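Local coordinates for protein kunitz-type serine protease inhibitor homolog calcicludine (Dendroaspis angusticeps, PDB 5YV7) that blocks L-type calcium channels as a snake-venom toxin built on the Kunitz-type serine protease inhibitor scaffold, at residues Tyr24-Trp27 and Cys32-Phe35; Asn45-Ile50 and Arg54-Gly59. All coordinates share one frame; numbering follows the deposited sequence.

Interaction 1 (Tyr24-Trp27 and Cys32-Phe35)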
loop_
_atom_site.group_PDB
_atom_site.type_symbol
_atom_site.label_atom_id
_atom_site.label_comp_id
_atom_site.label_asym_id
_atom_site.label_seq_id
_atom_site.Cartn_x
_atom_site.Cartn_y
_atom_site.Cartn_z
ATOM N N TYR A 24 -2.016 0.492 1.989
ATOM C CA TYR A 24 -0.568 0.410 1.905
ATOM C C TYR A 24 -0.047 -0.189 3.197
ATOM O O TYR A 24 -0.743 -0.237 4.216
ATOM C CB TYR A 24 0.092 1.773 1.651
ATOM C CG TYR A 24 0.321 2.621 2.893
ATOM C CD1 TYR A 24 -0.734 3.276 3.521
ATOM C CD2 TYR A 24 1.593 2.784 3.419
ATOM C CE1 TYR A 24 -0.523 4.065 4.639
ATOM C CE2 TYR A 24 1.812 3.571 4.537
ATOM C CZ TYR A 24 0.749 4.210 5.144
ATOM O OH TYR A 24 0.963 4.993 6.261
ATOM N N PHE A 25 1.187 -0.656 3.137
ATOM C CA PHE A 25 1.852 -1.258 4.279
ATOM C C PHE A 25 2.739 -0.195 4.909
ATOM O O PHE A 25 3.691 0.276 4.281
ATOM C CB PHE A 25 2.669 -2.472 3.847
ATOM C CG PHE A 25 3.132 -3.313 4.980
ATOM C CD1 PHE A 25 2.208 -3.937 5.816
ATOM C CD2 PHE A 25 4.488 -3.490 5.218
ATOM C CE1 PHE A 25 2.625 -4.730 6.880
ATOM C CE2 PHE A 25 4.929 -4.284 6.290
ATOM C CZ PHE A 25 3.991 -4.907 7.124
ATOM N N LYS A 26 2.403 0.214 6.126
ATOM C CA LYS A 26 3.301 1.041 6.926
ATOM C C LYS A 26 4.245 0.076 7.625
ATOM O O LYS A 26 3.922 -0.477 8.678
ATOM C CB LYS A 26 2.521 1.891 7.917
ATOM C CG LYS A 26 3.374 2.892 8.676
ATOM C CD LYS A 26 2.502 3.902 9.389
ATOM C CE LYS A 26 3.317 4.942 10.138
ATOM N NZ LYS A 26 2.447 5.655 11.131
ATOM N N TRP A 27 5.419 -0.151 7.020
ATOM C CA TRP A 27 6.268 -1.259 7.456
ATOM C C TRP A 27 6.877 -1.036 8.835
ATOM O O TRP A 27 7.234 -2.012 9.503
ATOM C CB TRP A 27 7.381 -1.524 6.435
ATOM C CG TRP A 27 8.560 -0.595 6.549
ATOM C CD1 TRP A 27 8.693 0.643 5.970
ATOM C CD2 TRP A 27 9.763 -0.821 7.283
ATOM N NE1 TRP A 27 9.903 1.194 6.300
ATOM C CE2 TRP A 27 10.583 0.319 7.106
ATOM C CE3 TRP A 27 10.235 -1.878 8.069
ATOM C CZ2 TRP A 27 11.846 0.429 7.688
ATOM C CZ3 TRP A 27 11.488 -1.765 8.646
ATOM C CH2 TRP A 27 12.280 -0.618 8.453
ATOM N N CYS A 32 -1.147 -3.025 7.568
ATOM C CA CYS A 32 -1.819 -2.555 6.377
ATOM C C CYS A 32 -2.792 -1.448 6.769
ATOM O O CYS A 32 -3.646 -1.648 7.633
ATOM C CB CYS A 32 -2.534 -3.722 5.712
ATOM S SG CYS A 32 -1.364 -4.883 5.014
ATOM N N LEU A 33 -2.650 -0.276 6.153
ATOM C CA LEU A 33 -3.436 0.900 6.492
ATOM C C LEU A 33 -4.152 1.460 5.260
ATOM O O LEU A 33 -3.623 1.404 4.146
ATOM C CB LEU A 33 -2.541 1.985 7.108
ATOM C CG LEU A 33 -1.833 1.650 8.426
ATOM C CD1 LEU A 33 -1.040 2.849 8.912
ATOM C CD2 LEU A 33 -2.848 1.213 9.502
ATOM N N PRO A 34 -5.361 1.989 5.427
ATOM C CA PRO A 34 -6.075 2.573 4.285
ATOM C C PRO A 34 -5.457 3.892 3.847
ATOM O O PRO A 34 -4.878 4.626 4.648
ATOM C CB PRO A 34 -7.494 2.791 4.833
ATOM C CG PRO A 34 -7.276 3.023 6.292
ATOM C CD PRO A 34 -6.147 2.080 6.672
ATOM N N PHE A 35 -5.595 4.196 2.558
ATOM C CA PHE A 35 -5.295 5.540 2.074
ATOM C C PHE A 35 -6.047 5.779 0.772
ATOM O O PHE A 35 -6.578 4.848 0.157
ATOM C CB PHE A 35 -3.781 5.770 1.907
ATOM C CG PHE A 35 -3.182 5.208 0.632
ATOM C CD1 PHE A 35 -2.846 3.858 0.537
ATOM C CD2 PHE A 35 -2.897 6.049 -0.449
ATOM C CE1 PHE A 35 -2.248 3.345 -0.625
ATOM C CE2 PHE A 35 -2.307 5.555 -1.612
ATOM C CZ PHE A 35 -1.975 4.200 -1.708
#
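Tyr24 and Phe35 both carry their rings between the backbone N and the carbonyl carbon (chi1 84° and 80°), and with these torsions the two aromatic groups meet across the strands. CE1 of Phe35 comes to 3.6 Å from CB of Tyr24, and the two ring planes, with centroids 5.7 Å apart, stand almost perpendicular. The Phe35 ring also turns its edge to the backbone N of Tyr24. Farther out along the tyrosine, CE1 of Tyr24 lies 3.8 Å from CB of Leu33. The leucine then reaches on with its CD1 branch, which packs 3.7 Å from CD of Lys26, so the aliphatic part of the lysine closes this row while its extended chain carries the amine off the hairpin.

In the backbone, Tyr24 and Leu33 form an antiparallel hydrogen-bonded pair. N of Leu33 gives a nearly straight bond to O of Tyr24 at 2.7 Å, and N of Tyr24 returns one to O of Leu33 at 2.8 Å. O of Tyr24 additionally receives a CA-H...O contact from Cys32.

Phe25 and Cys32, the neighbouring non-hydrogen-bonded pair, point to the other face of the sheet. There SG of Cys32 sits at the edge of the Phe25 ring, 3.8 Å from CD1 of Phe25, a sulfur-aromatic contact; the same sulfur is bonded to Cys53, and Phe25 itself packs on Leu58 of the helix. One face of the ribbon thus gathers Tyr24, Leu33 and Lys26, while the other is tied to the helix by a disulfide. This is the twisted antiparallel beta hairpin of the Kunitz/BPTI fold.

Interaction 2 (Asn45-Ile50 and Arg54-Gly59)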
loop_
_atom_site.group_PDB
_atom_site.type_symbol
_atom_site.label_atom_id
_atom_site.label_comp_id
_atom_site.label_asym_id
_atom_site.label_seq_id
_atom_site.Cartn_x
_atom_site.Cartn_y
_atom_site.Cartn_z
ATOM N N ASN A 45 3.594 0.067 -3.368
ATOM C CA ASN A 45 2.988 -0.132 -2.053
ATOM C C ASN A 45 1.532 0.332 -2.087
ATOM O O ASN A 45 1.143 1.327 -1.481
ATOM C CB ASN A 45 3.787 0.591 -0.975
ATOM C CG ASN A 45 3.431 0.109 0.422
ATOM O OD1 ASN A 45 2.560 -0.747 0.584
ATOM N ND2 ASN A 45 4.095 0.655 1.434
ATOM N N ARG A 46 0.717 -0.421 -2.821
ATOM C CA ARG A 46 -0.699 -0.097 -2.965
ATOM C C ARG A 46 -1.470 -1.379 -3.229
ATOM O O ARG A 46 -1.072 -2.185 -4.071
ATOM C CB ARG A 46 -0.952 0.915 -4.098
ATOM C CG ARG A 46 -2.451 1.195 -4.318
ATOM C CD ARG A 46 -2.730 2.189 -5.452
ATOM N NE ARG A 46 -2.384 1.695 -6.797
ATOM C CZ ARG A 46 -1.270 2.024 -7.469
ATOM N NH1 ARG A 46 -0.365 2.854 -6.932
ATOM N NH2 ARG A 46 -1.050 1.522 -8.687
ATOM N N PHE A 47 -2.568 -1.568 -2.514
ATOM C CA PHE A 47 -3.349 -2.785 -2.649
ATOM C C PHE A 47 -4.828 -2.434 -2.662
ATOM O O PHE A 47 -5.262 -1.470 -2.024
ATOM C CB PHE A 47 -3.004 -3.766 -1.525
ATOM C CG PHE A 47 -1.538 -3.937 -1.341
ATOM C CD1 PHE A 47 -0.832 -4.839 -2.127
ATOM C CD2 PHE A 47 -0.844 -3.152 -0.433
ATOM C CE1 PHE A 47 0.530 -4.977 -1.994
ATOM C CE2 PHE A 47 0.515 -3.284 -0.293
ATOM C CZ PHE A 47 1.209 -4.204 -1.076
ATOM N N GLN A 48 -5.594 -3.211 -3.426
ATOM C CA GLN A 48 -7.020 -2.941 -3.527
ATOM C C GLN A 48 -7.775 -3.405 -2.287
ATOM O O GLN A 48 -8.799 -2.817 -1.932
ATOM C CB GLN A 48 -7.584 -3.599 -4.787
ATOM C CG GLN A 48 -9.079 -3.370 -4.996
ATOM C CD GLN A 48 -9.434 -1.898 -5.149
ATOM O OE1 GLN A 48 -8.681 -1.125 -5.741
ATOM N NE2 GLN A 48 -10.585 -1.505 -4.615
ATOM N N THR A 49 -7.289 -4.430 -1.604
ATOM C CA THR A 49 -7.958 -4.928 -0.414
ATOM C C THR A 49 -6.943 -5.079 0.702
ATOM O O THR A 49 -5.755 -5.315 0.449
ATOM C CB THR A 49 -8.634 -6.278 -0.664
ATOM O OG1 THR A 49 -7.636 -7.238 -1.038
ATOM C CG2 THR A 49 -9.668 -6.167 -1.781
ATOM N N ILE A 50 -7.419 -4.945 1.940
ATOM C CA ILE A 50 -6.527 -5.180 3.066
ATOM C C ILE A 50 -6.025 -6.624 3.064
ATOM O O ILE A 50 -4.886 -6.895 3.471
ATOM C CB ILE A 50 -7.217 -4.810 4.390
ATOM C CG1 ILE A 50 -6.155 -4.625 5.478
ATOM C CG2 ILE A 50 -8.252 -5.863 4.777
ATOM C CD1 ILE A 50 -6.693 -4.172 6.817
ATOM N N ARG A 54 -2.195 -7.886 3.367
ATOM C CA ARG A 54 -1.703 -8.795 4.396
ATOM C C ARG A 54 -1.056 -10.024 3.783
ATOM O O ARG A 54 -0.062 -10.537 4.308
ATOM C CB ARG A 54 -2.838 -9.198 5.328
ATOM C CG ARG A 54 -3.196 -8.106 6.293
ATOM C CD ARG A 54 -4.590 -8.272 6.793
ATOM N NE ARG A 54 -4.818 -7.442 7.960
ATOM C CZ ARG A 54 -6.019 -7.216 8.482
ATOM N NH1 ARG A 54 -7.102 -7.759 7.936
ATOM N NH2 ARG A 54 -6.137 -6.450 9.552
ATOM N N LYS A 55 -1.602 -10.506 2.669
ATOM C CA LYS A 55 -1.025 -11.671 2.016
ATOM C C LYS A 55 0.392 -11.376 1.547
ATOM O O LYS A 55 1.323 -12.139 1.829
ATOM C CB LYS A 55 -1.906 -12.107 0.847
ATOM C CG LYS A 55 -1.332 -13.261 0.039
ATOM C CD LYS A 55 -2.418 -13.962 -0.763
ATOM C CE LYS A 55 -2.046 -14.077 -2.230
ATOM N NZ LYS A 55 -2.591 -15.318 -2.852
ATOM N N LYS A 56 0.581 -10.246 0.865
ATOM C CA LYS A 56 1.871 -9.963 0.251
ATOM C C LYS A 56 2.877 -9.426 1.261
ATOM O O LYS A 56 4.043 -9.823 1.241
ATOM C CB LYS A 56 1.692 -8.979 -0.910
ATOM C CG LYS A 56 0.908 -9.568 -2.079
ATOM C CD LYS A 56 1.158 -8.818 -3.371
ATOM C CE LYS A 56 -0.062 -8.846 -4.297
ATOM N NZ LYS A 56 0.051 -7.846 -5.406
ATOM N N CYS A 57 2.454 -8.540 2.155
ATOM C CA CYS A 57 3.396 -7.854 3.029
ATOM C C CYS A 57 3.628 -8.583 4.346
ATOM O O CYS A 57 4.714 -8.459 4.926
ATOM C CB CYS A 57 2.910 -6.427 3.307
ATOM S SG CYS A 57 2.834 -5.436 1.806
ATOM N N LEU A 58 2.635 -9.324 4.843
ATOM C CA LEU A 58 2.830 -10.101 6.054
ATOM C C LEU A 58 3.044 -11.584 5.778
ATOM O O LEU A 58 3.541 -12.294 6.655
ATOM C CB LEU A 58 1.637 -9.915 7.002
ATOM C CG LEU A 58 1.526 -8.510 7.601
ATOM C CD1 LEU A 58 0.241 -8.348 8.408
ATOM C CD2 LEU A 58 2.725 -8.197 8.459
ATOM N N GLY A 59 2.716 -12.054 4.579
ATOM C CA GLY A 59 2.767 -13.472 4.316
ATOM C C GLY A 59 1.549 -14.225 4.784
ATOM O O GLY A 59 1.588 -15.455 4.861
#
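Ile50 lays its CD1 methyl over the guanidinium of Arg54, 3.5 Å above the plane and centred on it. In this Kunitz/BPTI domain Ile50 opens the C-terminal helix 50-58 and Arg54 follows one turn later; Thr49 N-caps the helix through its OG1 to the backbone N of Glu52. With CG1 of Ile50 anti to its backbone N (chi1 -162°), this torsion carries CD1 across to the arginine, whose chain runs extended from CG to NE and brings the flat group under the methyl. CG2 of Ile50 adds a looser touch, 3.9 Å from NH1 of Arg54. The backbones of the same pair are joined by a helical hydrogen bond, N of Arg54 to O of Ile50 at 2.9 Å.

Upstream, Phe47 swings its ring from the loop onto the next turn of the helix. CD of Lys56 lies 4.1 Å from CE1 of Phe47, an apolar touch by the middle of a chain that bends at chi3; the amine at its end forms a salt bridge with Glu52. The sulfur of Cys57, bonded to Cys7, also meets this ring, so Phe47 packs against a disulfide. That sulfur-aromatic approach is oblique, 53° off the ring normal, with SG of Cys57 3.5 Å from CZ of Phe47 and 3.8 Å from CE2.

How the interactions relate
From the N terminus, the chain first gives Cys7, whose disulfide partner belongs to interaction 2, and then enters the hairpin. Interaction 1 closes the short turn between strands 20-26 and 31-37. The chain next runs through the loop that holds Asn45 and Phe47, and interaction 2 folds that loop and the first turn of helix 50-58 onto the later part of the same helix. The two contacts neither nest nor cross: they follow in series. In space they touch. OD1 of Asn45 probably accepts a hydrogen bond from N of Phe25, CB of Cys57 packs against the Phe25 ring, and Cys32 lies against Arg54, joining hairpin, loop and helix.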